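Local atomic coordinates of DUF1780 domain-containing protein (Pseudomonas aeruginosa, PDB entry 1Y0K), a protein that is of unknown function but belongs to a family of putative endonucleases related to the PD-(D/E)XK nuclease clan. Residues 138-143 with 187-192. Numbering follows the deposited sequence.
Sequences ELDLLA and SGAPEF
D140 meets A189 and P190 in a small, mostly buried van der Waals contact at the start of a central strand of the mixed sheet. D140 opens strand 140-146, which runs between strands 65-73 and 171-175. A189 and P190 lie in the loop that leaves strand 179-185 and leads into the short helix 191-194. No hydrogen bond joins the two segments, and only 70 Å² of surface is buried between them. The carboxylate of D140 does the touching. OD2 of D140 lies 4.1 Å from CD of P190, the ring carbon next to the proline nitrogen. OD1 of D140 is nearly as close to the same CD, and sits 4.4 Å from CB of A189. The bond to CB of D140 points toward the loop, and CG lies beside the backbone N (chi1 -56°), anti to the carbonyl carbon. The polar needs of the carboxylate are met by other residues. OD2 takes a salt bridge from R170 and a hydrogen bond from the backbone N of G66, while OD1 is hydrogen-bonded to S171 OG. P190 also packs on R170 and A65. It occupies the N-cap position of helix 191-194. The arrangement is loop-to-strand packing on a buried aspartate that is salt-bridged to R170, at the start of a central strand in a mixed alpha/beta sheet, consistent with assignment to the PD-(D/E)XK clan.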
ATOM      1  N   GLU A 138      10.124  10.315   9.213  1.00 15.45           N
ATOM      2  CA  GLU A 138       9.959  11.160   8.028  1.00 16.34           C
ATOM      3  C   GLU A 138       9.428  10.352   6.841  1.00 16.02           C
ATOM      4  O   GLU A 138       9.268  10.886   5.737  1.00 16.81           O
ATOM      5  CB  GLU A 138      11.276  11.867   7.653  1.00 17.48           C
ATOM      6  CG  GLU A 138      11.692  12.965   8.652  1.00 21.40           C
ATOM      7  CD  GLU A 138      10.740  14.162   8.684  1.00 25.68           C
ATOM      8  OE1 GLU A 138      10.170  14.521   7.634  1.00 26.19           O
ATOM      9  OE2 GLU A 138      10.563  14.760   9.771  1.00 30.20           O
ATOM     10  N   LEU A 139       9.143   9.073   7.086  1.00 14.94           N
ATOM     11  CA  LEU A 139       8.778   8.151   6.010  1.00 14.10           C
ATOM     12  C   LEU A 139       7.298   7.792   6.033  1.00 13.67           C
ATOM     13  O   LEU A 139       6.739   7.454   7.080  1.00 12.86           O
ATOM     14  CB  LEU A 139       9.627   6.869   6.086  1.00 14.57           C
ATOM     15  CG  LEU A 139      11.155   7.018   5.978  1.00 15.04           C
ATOM     16  CD1 LEU A 139      11.843   5.653   6.066  1.00 14.62           C
ATOM     17  CD2 LEU A 139      11.571   7.747   4.696  1.00 15.23           C
ATOM     18  N   ASP A 140       6.687   7.871   4.859  1.00 12.82           N
ATOM     19  CA  ASP A 140       5.299   7.464   4.649  1.00 13.21           C
ATOM     20  C   ASP A 140       5.279   6.125   3.925  1.00 13.22           C
ATOM     21  O   ASP A 140       5.500   6.054   2.716  1.00 13.63           O
ATOM     22  CB  ASP A 140       4.592   8.530   3.822  1.00 13.27           C
ATOM     23  CG  ASP A 140       4.683   9.909   4.468  1.00 14.55           C
ATOM     24  OD1 ASP A 140       4.244  10.042   5.629  1.00 13.51           O
ATOM     25  OD2 ASP A 140       5.182  10.857   3.816  1.00 14.70           O
ATOM     26  N   LEU A 141       5.054   5.054   4.675  1.00 12.66           N
ATOM     27  CA  LEU A 141       5.117   3.717   4.095  1.00 11.93           C
ATOM     28  C   LEU A 141       3.872   3.446   3.262  1.00 11.62           C
ATOM     29  O   LEU A 141       2.761   3.802   3.660  1.00 11.37           O
ATOM     30  CB  LEU A 141       5.278   2.654   5.190  1.00 12.35           C
ATOM     31  CG  LEU A 141       6.709   2.426   5.728  1.00 14.37           C
ATOM     32  CD1 LEU A 141       7.431   1.445   4.859  1.00 16.25           C
ATOM     33  CD2 LEU A 141       7.550   3.712   5.860  1.00 16.64           C
ATOM     34  N   LEU A 142       4.076   2.820   2.107  1.00 11.28           N
ATOM     35  CA  LEU A 142       2.986   2.508   1.178  1.00 11.17           C
ATOM     36  C   LEU A 142       3.175   1.103   0.626  1.00 11.31           C
ATOM     37  O   LEU A 142       4.108   0.852  -0.143  1.00 11.49           O
ATOM     38  CB  LEU A 142       2.931   3.528   0.036  1.00 10.82           C
ATOM     39  CG  LEU A 142       1.839   3.329  -1.020  1.00 11.52           C
ATOM     40  CD1 LEU A 142       0.437   3.346  -0.376  1.00 12.02           C
ATOM     41  CD2 LEU A 142       1.951   4.401  -2.118  1.00 12.15           C
ATOM     42  N   ALA A 143       2.302   0.187   1.046  1.00 11.63           N
ATOM     43  CA  ALA A 143       2.382  -1.210   0.613  1.00 11.90           C
ATOM     44  C   ALA A 143       1.456  -1.430  -0.560  1.00 12.36           C
ATOM     45  O   ALA A 143       0.274  -1.073  -0.476  1.00 12.32           O
ATOM     46  CB  ALA A 143       1.960  -2.146   1.759  1.00 12.82           C
ATOM     47  N   SER A 187       0.463  13.546  13.013  1.00 21.71           N
ATOM     48  CA  SER A 187       0.102  14.946  12.779  1.00 23.41           C
ATOM     49  C   SER A 187       0.948  15.651  11.714  1.00 23.43           C
ATOM     50  O   SER A 187       0.448  16.536  11.008  1.00 24.77           O
ATOM     51  CB  SER A 187       0.129  15.724  14.103  1.00 23.49           C
ATOM     52  OG  SER A 187       1.451  15.802  14.610  1.00 26.28           O
ATOM     53  N   GLY A 188       2.213  15.254  11.592  1.00 23.73           N
ATOM     54  CA  GLY A 188       3.130  15.816  10.593  1.00 23.62           C
ATOM     55  C   GLY A 188       2.982  15.301   9.170  1.00 22.96           C
ATOM     56  O   GLY A 188       3.575  15.854   8.243  1.00 22.84           O
ATOM     57  N   ALA A 189       2.190  14.245   8.993  1.00 22.52           N
ATOM     58  CA  ALA A 189       1.961  13.647   7.678  1.00 22.19           C
ATOM     59  C   ALA A 189       1.171  14.600   6.784  1.00 22.31           C
ATOM     60  O   ALA A 189       0.395  15.414   7.291  1.00 22.20           O
ATOM     61  CB  ALA A 189       1.228  12.311   7.820  1.00 21.80           C
ATOM     62  N   PRO A 190       1.396  14.530   5.458  1.00 22.72           N
ATOM     63  CA  PRO A 190       0.594  15.294   4.505  1.00 22.63           C
ATOM     64  C   PRO A 190      -0.894  15.240   4.812  1.00 22.35           C
ATOM     65  O   PRO A 190      -1.416  14.200   5.225  1.00 21.80           O
ATOM     66  CB  PRO A 190       0.874  14.580   3.187  1.00 23.20           C
ATOM     67  CG  PRO A 190       2.280  14.138   3.320  1.00 23.17           C
ATOM     68  CD  PRO A 190       2.448  13.751   4.770  1.00 22.96           C
ATOM     69  N   GLU A 191      -1.578  16.358   4.603  1.00 22.22           N
ATOM     70  CA  GLU A 191      -2.990  16.441   4.947  1.00 22.92           C
ATOM     71  C   GLU A 191      -3.856  15.413   4.210  1.00 21.74           C
ATOM     72  O   GLU A 191      -4.824  14.904   4.786  1.00 21.26           O
ATOM     73  CB  GLU A 191      -3.497  17.865   4.722  1.00 23.63           C
ATOM     74  CG  GLU A 191      -4.925  18.095   5.153  1.00 27.64           C
ATOM     75  CD  GLU A 191      -5.536  19.274   4.435  1.00 32.17           C
ATOM     76  OE1 GLU A 191      -5.220  19.460   3.239  1.00 35.78           O
ATOM     77  OE2 GLU A 191      -6.329  20.010   5.059  1.00 34.71           O
ATOM     78  N   PHE A 192      -3.504  15.083   2.964  1.00 21.41           N
ATOM     79  CA  PHE A 192      -4.279  14.105   2.198  1.00 21.13           C
ATOM     80  C   PHE A 192      -4.275  12.712   2.831  1.00 20.76           C
ATOM     81  O   PHE A 192      -5.239  11.968   2.700  1.00 20.93           O
ATOM     82  CB  PHE A 192      -3.914  14.073   0.698  1.00 21.03           C
ATOM     83  CG  PHE A 192      -2.560  13.476   0.389  1.00 20.62           C
ATOM     84  CD1 PHE A 192      -2.406  12.095   0.228  1.00 20.98           C
ATOM     85  CD2 PHE A 192      -1.444  14.297   0.219  1.00 20.88           C
ATOM     86  CE1 PHE A 192      -1.151  11.539  -0.063  1.00 20.04           C
ATOM     87  CE2 PHE A 192      -0.181  13.750  -0.085  1.00 20.74           C
ATOM     88  CZ  PHE A 192      -0.036  12.371  -0.221  1.00 20.04           C
TER